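Local coordinates for RNA-dependent RNA Polymerase (Bombyx mori cytoplasmic polyhedrosis virus, PDB 6TZ0), which catalyses RNA-templated synthesis of RNA, transcribing and replicating the segmented double-stranded RNA genome of the virus, at residues L672-I677 against M683-G688; H28-L33 against C784-L789; N931-S936 against E975-S980. All coordinates share one frame; numbering follows the deposited sequence.

Contact 1 (L672-I677 against M683-G688); sequences LTTIKI and MEIFQG
The carbonyl oxygen of Ile685 is gripped twice by Thr673. The amide N of Thr673 reaches Ile685 O at 2.9 Å, nearly in line with the carbonyl bond (C=O...N angle 163°), while Thr673 OG1 donates to the same Ile685 O over 2.8 Å from well above the carbonyl plane. A chi1 of 62° tucks OG1 between its own backbone N and carbonyl carbon, where it can join the amide on one acceptor. Thr673 is the extra residue of a beta bulge: Leu672 pairs with Phe686 and Ile675 with Glu684, so two residues face Ile685 between them. Threonine suits the place, because its methyl CG2 packs on Gln687 CB (3.7 Å) while its hydroxyl adds a second hydrogen bond to Ile685 O.

Toward the turn the antiparallel pairing resumes. Lys676 and Met683 form a hydrogen-bonded pair, with Met683 N to Lys676 O at 3.0 Å. Their side chains run alongside each other, and Met683 CE rests on Lys676 CG at 3.7 Å. The aliphatic part of the lysine thus shares the packing of the flexible methionine, while NZ goes on to the carbonyl oxygen of Asp515.

Leu672, Ile675, Glu684 and Phe686 share the other face, against helices 644-665 and 690-705. Leu672 CD1 meets Phe686 CE1 obliquely at 3.8 Å, and the Phe686 ring also meets that of His696. Alongside, Ile675 CG2 packs on the methylene Glu684 CG (3.8 Å).

This hairpin is motif C of the polymerase palm. Its connection carries Asp680 and Asp681, which bind magnesium ions in this protein, though none is bound to this chain here, so the backbone bonds and the doubly held carbonyl tie together the two strands that present the metal-binding carboxylates.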
loop_
_atom_site.group_PDB
_atom_site.type_symbol
_atom_site.label_atom_id
_atom_site.label_comp_id
_atom_site.label_asym_id
_atom_site.label_seq_id
_atom_site.Cartn_x
_atom_site.Cartn_y
_atom_site.Cartn_z
ATOM N N LEU A 672 -23.376 -16.440 -15.942
ATOM C CA LEU A 672 -22.285 -16.175 -15.015
ATOM C C LEU A 672 -22.524 -16.928 -13.716
ATOM O O LEU A 672 -23.574 -16.773 -13.087
ATOM C CB LEU A 672 -22.183 -14.673 -14.766
ATOM C CG LEU A 672 -20.994 -14.033 -14.049
ATOM C CD1 LEU A 672 -20.783 -12.665 -14.628
ATOM C CD2 LEU A 672 -21.234 -13.897 -12.571
ATOM N N THR A 673 -21.544 -17.726 -13.306
ATOM C CA THR A 673 -21.664 -18.497 -12.077
ATOM C C THR A 673 -21.053 -17.772 -10.881
ATOM O O THR A 673 -21.756 -17.452 -9.919
ATOM C CB THR A 673 -21.003 -19.858 -12.260
ATOM O OG1 THR A 673 -19.618 -19.658 -12.526
ATOM C CG2 THR A 673 -21.617 -20.576 -13.427
ATOM N N THR A 674 -19.746 -17.518 -10.922
ATOM C CA THR A 674 -19.059 -16.782 -9.869
ATOM C C THR A 674 -18.086 -15.795 -10.494
ATOM O O THR A 674 -17.625 -15.974 -11.622
ATOM C CB THR A 674 -18.273 -17.693 -8.899
ATOM O OG1 THR A 674 -17.321 -18.476 -9.623
ATOM C CG2 THR A 674 -19.181 -18.610 -8.084
ATOM N N ILE A 675 -17.789 -14.737 -9.744
ATOM C CA ILE A 675 -16.660 -13.863 -10.024
ATOM C C ILE A 675 -15.877 -13.683 -8.733
ATOM O O ILE A 675 -16.441 -13.724 -7.637
ATOM C CB ILE A 675 -17.063 -12.486 -10.615
ATOM C CG1 ILE A 675 -17.997 -11.728 -9.687
ATOM C CG2 ILE A 675 -17.695 -12.633 -11.976
ATOM C CD1 ILE A 675 -18.164 -10.282 -10.052
ATOM N N LYS A 676 -14.561 -13.528 -8.863
ATOM C CA LYS A 676 -13.686 -13.216 -7.738
ATOM C C LYS A 676 -12.791 -12.046 -8.116
ATOM O O LYS A 676 -12.171 -12.058 -9.182
ATOM C CB LYS A 676 -12.843 -14.420 -7.324
ATOM C CG LYS A 676 -13.640 -15.536 -6.703
ATOM C CD LYS A 676 -14.203 -15.096 -5.369
ATOM C CE LYS A 676 -14.972 -16.212 -4.697
ATOM N NZ LYS A 676 -15.563 -15.778 -3.408
ATOM N N ILE A 677 -12.753 -11.024 -7.261
ATOM C CA ILE A 677 -12.058 -9.772 -7.542
ATOM C C ILE A 677 -11.220 -9.387 -6.327
ATOM O O ILE A 677 -11.684 -9.501 -5.188
ATOM C CB ILE A 677 -13.057 -8.647 -7.913
ATOM C CG1 ILE A 677 -13.767 -8.969 -9.221
ATOM C CG2 ILE A 677 -12.372 -7.311 -8.092
ATOM C CD1 ILE A 677 -14.929 -8.099 -9.501
ATOM N N MET A 683 -11.781 -12.541 -12.112
ATOM C CA MET A 683 -11.854 -13.941 -12.523
ATOM C C MET A 683 -13.313 -14.304 -12.769
ATOM O O MET A 683 -14.060 -14.529 -11.819
ATOM C CB MET A 683 -11.244 -14.846 -11.468
ATOM C CG MET A 683 -11.228 -16.290 -11.864
ATOM S SD MET A 683 -10.548 -17.357 -10.600
ATOM C CE MET A 683 -11.896 -17.396 -9.437
ATOM N N GLU A 684 -13.714 -14.389 -14.029
ATOM C CA GLU A 684 -15.091 -14.679 -14.399
ATOM C C GLU A 684 -15.232 -16.125 -14.844
ATOM O O GLU A 684 -14.409 -16.636 -15.605
ATOM C CB GLU A 684 -15.551 -13.750 -15.518
ATOM C CG GLU A 684 -15.626 -12.306 -15.105
ATOM C CD GLU A 684 -15.954 -11.400 -16.259
ATOM O OE1 GLU A 684 -15.948 -11.878 -17.410
ATOM O OE2 GLU A 684 -16.224 -10.206 -16.024
ATOM N N ILE A 685 -16.285 -16.782 -14.370
ATOM C CA ILE A 685 -16.599 -18.155 -14.748
ATOM C C ILE A 685 -18.020 -18.183 -15.292
ATOM O O ILE A 685 -18.972 -17.848 -14.578
ATOM C CB ILE A 685 -16.443 -19.121 -13.565
ATOM C CG1 ILE A 685 -14.996 -19.141 -13.080
ATOM C CG2 ILE A 685 -16.820 -20.512 -13.977
ATOM C CD1 ILE A 685 -14.812 -19.815 -11.761
ATOM N N PHE A 686 -18.161 -18.583 -16.552
ATOM C CA PHE A 686 -19.448 -18.693 -17.226
ATOM C C PHE A 686 -19.741 -20.160 -17.493
ATOM O O PHE A 686 -18.825 -20.934 -17.771
ATOM C CB PHE A 686 -19.430 -17.935 -18.554
ATOM C CG PHE A 686 -19.106 -16.485 -18.422
ATOM C CD1 PHE A 686 -20.075 -15.571 -18.047
ATOM C CD2 PHE A 686 -17.829 -16.031 -18.679
ATOM C CE1 PHE A 686 -19.770 -14.235 -17.927
ATOM C CE2 PHE A 686 -17.520 -14.696 -18.567
ATOM C CZ PHE A 686 -18.496 -13.799 -18.192
ATOM N N GLN A 687 -21.009 -20.552 -17.429
ATOM C CA GLN A 687 -21.385 -21.929 -17.732
ATOM C C GLN A 687 -22.636 -21.958 -18.592
ATOM O O GLN A 687 -23.647 -21.343 -18.244
ATOM C CB GLN A 687 -21.612 -22.745 -16.456
ATOM C CG GLN A 687 -21.820 -24.226 -16.710
ATOM C CD GLN A 687 -21.925 -25.042 -15.445
ATOM O OE1 GLN A 687 -21.987 -24.499 -14.347
ATOM N NE2 GLN A 687 -21.911 -26.359 -15.590
ATOM N N GLY A 688 -22.572 -22.694 -19.699
ATOM C CA GLY A 688 -23.705 -22.846 -20.589
ATOM C C GLY A 688 -23.291 -23.307 -21.968
ATOM O O GLY A 688 -22.418 -24.167 -22.096
#

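Contact 2 (H28-L33 against C784-L789); sequences HLTAKL and CGAICL
Thr30 and Ala786 make the close part of this contact, where one face of helix 20-35 comes against the C-terminal part of helix 774-786. The methyl CG2 of Thr30 and the methyl CB of Ala786 lie 3.9 Å apart, and Thr30 CB sits 3.7 Å from the carbonyl oxygen of Ala786. The short side chains of Thr30 and Ala786 allow the backbones to come close, the CA atoms of Thr30 and Ile787 being 5.7 Å apart. With chi1 at 56°, the Thr30 hydroxyl stays close to its own helix and bonds to the carbonyl oxygen of Ile26, so a buried polar atom is satisfied while the methyl serves the interface.

About one turn beyond Thr30, Leu33 reaches Ile787, the residue after Ala786, through longer side chains. They meet at an angle, the methyl CD1 of Leu33 touching the methyl CD1 of Ile787 at 3.9 Å, and Phe43 of helix 37-44 covers Leu33 as well. On the solvent side of helix 20-35, by contrast, His28 and Lys32 are exposed and take no part.

Ile787 also lies beside Ala154 of helix 145-160 and close to Arg147. Arg147 and Arg791 bind ATP in this protein, though none is bound to this chain here; the arrangement is apolar packing between helix 20-35 and the chain at the end of helix 774-786, bordering the nucleotide site.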
loop_
_atom_site.group_PDB
_atom_site.type_symbol
_atom_site.label_atom_id
_atom_site.label_comp_id
_atom_site.label_asym_id
_atom_site.label_seq_id
_atom_site.Cartn_x
_atom_site.Cartn_y
_atom_site.Cartn_z
ATOM N N HIS A 28 35.506 -29.054 5.645
ATOM C CA HIS A 28 36.757 -28.434 5.221
ATOM C C HIS A 28 36.621 -27.721 3.879
ATOM O O HIS A 28 37.082 -26.583 3.730
ATOM C CB HIS A 28 37.850 -29.498 5.160
ATOM C CG HIS A 28 39.174 -28.985 4.690
ATOM N ND1 HIS A 28 39.968 -28.160 5.455
ATOM C CD2 HIS A 28 39.855 -29.202 3.540
ATOM C CE1 HIS A 28 41.074 -27.878 4.791
ATOM N NE2 HIS A 28 41.031 -28.499 3.626
ATOM N N LEU A 29 35.980 -28.356 2.895
ATOM C CA LEU A 29 35.906 -27.743 1.571
ATOM C C LEU A 29 34.948 -26.556 1.531
ATOM O O LEU A 29 35.235 -25.544 0.877
ATOM C CB LEU A 29 35.520 -28.784 0.529
ATOM C CG LEU A 29 36.663 -29.739 0.220
ATOM C CD1 LEU A 29 36.197 -30.815 -0.713
ATOM C CD2 LEU A 29 37.807 -28.968 -0.397
ATOM N N THR A 30 33.813 -26.641 2.226
ATOM C CA THR A 30 32.914 -25.495 2.269
ATOM C C THR A 30 33.481 -24.366 3.120
ATOM O O THR A 30 33.210 -23.193 2.841
ATOM C CB THR A 30 31.539 -25.925 2.772
ATOM O OG1 THR A 30 31.674 -26.565 4.045
ATOM C CG2 THR A 30 30.886 -26.879 1.783
ATOM N N ALA A 31 34.310 -24.686 4.121
ATOM C CA ALA A 31 35.041 -23.639 4.827
ATOM C C ALA A 31 36.067 -22.969 3.920
ATOM O O ALA A 31 36.252 -21.746 3.979
ATOM C CB ALA A 31 35.724 -24.228 6.056
ATOM N N LYS A 32 36.737 -23.756 3.073
ATOM C CA LYS A 32 37.724 -23.195 2.156
ATOM C C LYS A 32 37.059 -22.320 1.100
ATOM O O LYS A 32 37.639 -21.324 0.654
ATOM C CB LYS A 32 38.527 -24.326 1.509
ATOM C CG LYS A 32 39.674 -23.885 0.620
ATOM C CD LYS A 32 40.465 -25.083 0.117
ATOM C CE LYS A 32 41.496 -24.675 -0.925
ATOM N NZ LYS A 32 42.559 -23.799 -0.358
ATOM N N LEU A 33 35.834 -22.661 0.698
ATOM C CA LEU A 33 35.114 -21.772 -0.210
ATOM C C LEU A 33 34.551 -20.548 0.500
ATOM O O LEU A 33 34.388 -19.498 -0.126
ATOM C CB LEU A 33 33.993 -22.515 -0.928
ATOM C CG LEU A 33 34.471 -23.505 -1.979
ATOM C CD1 LEU A 33 33.290 -24.191 -2.619
ATOM C CD2 LEU A 33 35.312 -22.795 -3.016
ATOM N N CYS A 784 24.008 -23.336 0.155
ATOM C CA CYS A 784 23.972 -21.899 0.407
ATOM C C CYS A 784 23.991 -21.604 1.900
ATOM O O CYS A 784 24.274 -20.472 2.300
ATOM C CB CYS A 784 22.757 -21.242 -0.244
ATOM S SG CYS A 784 21.206 -21.513 0.587
ATOM N N GLY A 785 23.683 -22.594 2.740
ATOM C CA GLY A 785 23.965 -22.442 4.156
ATOM C C GLY A 785 25.404 -22.757 4.512
ATOM O O GLY A 785 25.953 -22.191 5.460
ATOM N N ALA A 786 26.038 -23.658 3.761
ATOM C CA ALA A 786 27.407 -24.069 4.042
ATOM C C ALA A 786 28.447 -23.090 3.526
ATOM O O ALA A 786 29.566 -23.065 4.049
ATOM C CB ALA A 786 27.680 -25.442 3.430
ATOM N N ILE A 787 28.104 -22.284 2.530
ATOM C CA ILE A 787 29.063 -21.316 2.019
ATOM C C ILE A 787 28.711 -19.865 2.360
ATOM O O ILE A 787 29.518 -19.141 2.933
ATOM C CB ILE A 787 29.235 -21.485 0.498
ATOM C CG1 ILE A 787 29.959 -22.798 0.203
ATOM C CG2 ILE A 787 29.990 -20.311 -0.098
ATOM C CD1 ILE A 787 29.718 -23.333 -1.188
ATOM N N CYS A 788 27.495 -19.458 2.019
ATOM C CA CYS A 788 27.016 -18.095 2.258
ATOM C C CYS A 788 26.829 -17.626 3.702
ATOM O O CYS A 788 27.147 -16.487 4.025
ATOM C CB CYS A 788 25.731 -17.844 1.464
ATOM S SG CYS A 788 25.930 -18.073 -0.315
ATOM N N LEU A 789 26.299 -18.488 4.559
ATOM C CA LEU A 789 26.027 -18.119 5.949
ATOM C C LEU A 789 27.034 -18.612 6.993
ATOM O O LEU A 789 26.768 -18.536 8.188
ATOM C CB LEU A 789 24.621 -18.578 6.344
ATOM C CG LEU A 789 23.475 -18.210 5.401
ATOM C CD1 LEU A 789 22.210 -18.947 5.803
ATOM C CD2 LEU A 789 23.232 -16.712 5.398
#

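Contact 3 (N931-S936 against E975-S980); sequences NELATS and EKIQKS
Leu933 and Ala934 meet Ile977 by apolar packing, without a flat side-chain group between them; one flat group nearby is the backbone carbonyl of Asn931, in the same helix as Leu933, whose oxygen accepts from the amide N and the hydroxyl OG1 of Thr935, coming from opposite sides of its plane. The OG1 of Thr935 lies 2.6 Å from Asn931 O and the N of Thr935 2.9 Å from it. The motif is plain helix-against-helix packing, joining helix 927-937 to helix 973-979 in the C-terminal region, which in reovirus polymerases forms the bracelet.

Ile977 is the one residue of 975-980 that reaches across, and its two branches divide the work. The chi1 of -68° turns CG1 away from the carbonyl carbon, carrying CD1 towards Ala934, while the other branch, CG2, meets Leu933 CD1 at 4.1 Å. A branched isoleucine suits a position with two neighbours, and the small Ala934 lets its tip come close to the helix backbone. Ala454 and Val455 of helix 449-455 extend this apolar cluster beyond the pair of helices.

Ser936 looks elsewhere: its OG bonds to the carbonyl oxygen of Leu933 and to Asn64 of the neighbouring Viral structural protein 4 chain, so helix 927-937 also borders a subunit interface. At the centre of the contact, the methyl CD1 of Ile977 lies 3.9 Å from both CA and N of Ala934.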
loop_
_atom_site.group_PDB
_atom_site.type_symbol
_atom_site.label_atom_id
_atom_site.label_comp_id
_atom_site.label_asym_id
_atom_site.label_seq_id
_atom_site.Cartn_x
_atom_site.Cartn_y
_atom_site.Cartn_z
ATOM N N ASN A 931 5.647 9.778 28.211
ATOM C CA ASN A 931 4.392 9.687 28.951
ATOM C C ASN A 931 3.419 10.773 28.527
ATOM O O ASN A 931 2.215 10.525 28.430
ATOM C CB ASN A 931 4.640 9.780 30.456
ATOM C CG ASN A 931 5.401 8.596 31.001
ATOM O OD1 ASN A 931 6.511 8.737 31.506
ATOM N ND2 ASN A 931 4.804 7.419 30.903
ATOM N N GLU A 932 3.930 11.974 28.239
ATOM C CA GLU A 932 3.063 13.068 27.822
ATOM C C GLU A 932 2.443 12.806 26.455
ATOM O O GLU A 932 1.239 13.032 26.265
ATOM C CB GLU A 932 3.846 14.377 27.824
ATOM C CG GLU A 932 3.008 15.585 27.487
ATOM C CD GLU A 932 3.755 16.879 27.675
ATOM O OE1 GLU A 932 4.930 16.833 28.094
ATOM O OE2 GLU A 932 3.168 17.946 27.402
ATOM N N LEU A 933 3.233 12.291 25.507
ATOM C CA LEU A 933 2.705 11.986 24.180
ATOM C C LEU A 933 1.690 10.852 24.226
ATOM O O LEU A 933 0.647 10.927 23.567
ATOM C CB LEU A 933 3.836 11.641 23.215
ATOM C CG LEU A 933 4.794 12.746 22.777
ATOM C CD1 LEU A 933 5.867 12.155 21.897
ATOM C CD2 LEU A 933 4.070 13.851 22.052
ATOM N N ALA A 934 1.950 9.816 25.028
ATOM C CA ALA A 934 1.004 8.704 25.087
ATOM C C ALA A 934 -0.271 9.081 25.837
ATOM O O ALA A 934 -1.369 8.648 25.461
ATOM C CB ALA A 934 1.661 7.492 25.726
ATOM N N THR A 935 -0.147 9.901 26.886
ATOM C CA THR A 935 -1.314 10.388 27.611
ATOM C C THR A 935 -2.180 11.272 26.726
ATOM O O THR A 935 -3.413 11.197 26.778
ATOM C CB THR A 935 -0.854 11.152 28.855
ATOM O OG1 THR A 935 -0.019 10.305 29.649
ATOM C CG2 THR A 935 -2.030 11.592 29.699
ATOM N N SER A 936 -1.554 12.102 25.887
ATOM C CA SER A 936 -2.326 12.917 24.960
ATOM C C SER A 936 -2.938 12.080 23.846
ATOM O O SER A 936 -4.017 12.415 23.348
ATOM C CB SER A 936 -1.451 14.015 24.368
ATOM O OG SER A 936 -0.445 13.464 23.544
ATOM N N GLU A 975 5.280 2.187 25.005
ATOM C CA GLU A 975 6.416 1.443 24.472
ATOM C C GLU A 975 6.569 1.650 22.976
ATOM O O GLU A 975 7.693 1.747 22.478
ATOM C CB GLU A 975 6.284 -0.046 24.778
ATOM C CG GLU A 975 6.502 -0.432 26.224
ATOM C CD GLU A 975 6.452 -1.935 26.416
ATOM O OE1 GLU A 975 6.071 -2.636 25.456
ATOM O OE2 GLU A 975 6.816 -2.417 27.508
ATOM N N LYS A 976 5.456 1.733 22.246
ATOM C CA LYS A 976 5.525 1.931 20.800
ATOM C C LYS A 976 6.080 3.310 20.460
ATOM O O LYS A 976 6.941 3.445 19.572
ATOM C CB LYS A 976 4.136 1.737 20.196
ATOM C CG LYS A 976 4.102 1.623 18.690
ATOM C CD LYS A 976 2.664 1.499 18.208
ATOM C CE LYS A 976 2.043 0.165 18.589
ATOM N NZ LYS A 976 2.631 -0.975 17.836
ATOM N N ILE A 977 5.625 4.336 21.188
ATOM C CA ILE A 977 6.165 5.683 21.015
ATOM C C ILE A 977 7.631 5.736 21.434
ATOM O O ILE A 977 8.451 6.393 20.781
ATOM C CB ILE A 977 5.296 6.699 21.783
ATOM C CG1 ILE A 977 3.920 6.797 21.130
ATOM C CG2 ILE A 977 5.923 8.081 21.827
ATOM C CD1 ILE A 977 2.940 7.621 21.904
ATOM N N GLN A 978 7.999 4.996 22.486
ATOM C CA GLN A 978 9.388 4.988 22.939
ATOM C C GLN A 978 10.306 4.298 21.941
ATOM O O GLN A 978 11.467 4.695 21.801
ATOM C CB GLN A 978 9.482 4.316 24.310
ATOM C CG GLN A 978 10.797 4.539 25.049
ATOM C CD GLN A 978 11.852 3.501 24.730
ATOM O OE1 GLN A 978 11.536 2.352 24.427
ATOM N NE2 GLN A 978 13.115 3.904 24.793
ATOM N N LYS A 979 9.815 3.273 21.242
ATOM C CA LYS A 979 10.633 2.637 20.216
ATOM C C LYS A 979 10.817 3.552 19.016
ATOM O O LYS A 979 11.944 3.767 18.558
ATOM C CB LYS A 979 10.023 1.309 19.763
ATOM C CG LYS A 979 9.959 0.240 20.825
ATOM C CD LYS A 979 11.325 -0.174 21.313
ATOM C CE LYS A 979 11.198 -1.303 22.318
ATOM N NZ LYS A 979 10.554 -0.831 23.580
ATOM N N SER A 980 9.728 4.106 18.494
ATOM C CA SER A 980 9.822 4.732 17.183
ATOM C C SER A 980 10.058 6.240 17.213
ATOM O O SER A 980 9.787 6.901 16.209
ATOM C CB SER A 980 8.563 4.418 16.373
ATOM O OG SER A 980 7.416 4.956 16.995
#

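The three contacts lie in separate parts of the polymerase, with centres 45 to 52 Å apart and no contact touching another. Along the chain, helix 20-35 comes first, then the hairpin of contact 1, then residues 784-789, which close contact 2 after the whole catalytic region has been traversed; contact 3 follows in the C-terminal region. Contact 1 belongs to a four-stranded antiparallel sheet that also holds strand 541-548 with Asp547, which binds magnesium in this protein. Contacts 1 and 2 lie on opposite sides of the chain's centre. Contact 2 joins the N-terminal helix 20-35 to residues some 750 positions later, while the hairpin and the C-terminal helices are built from nearby chain.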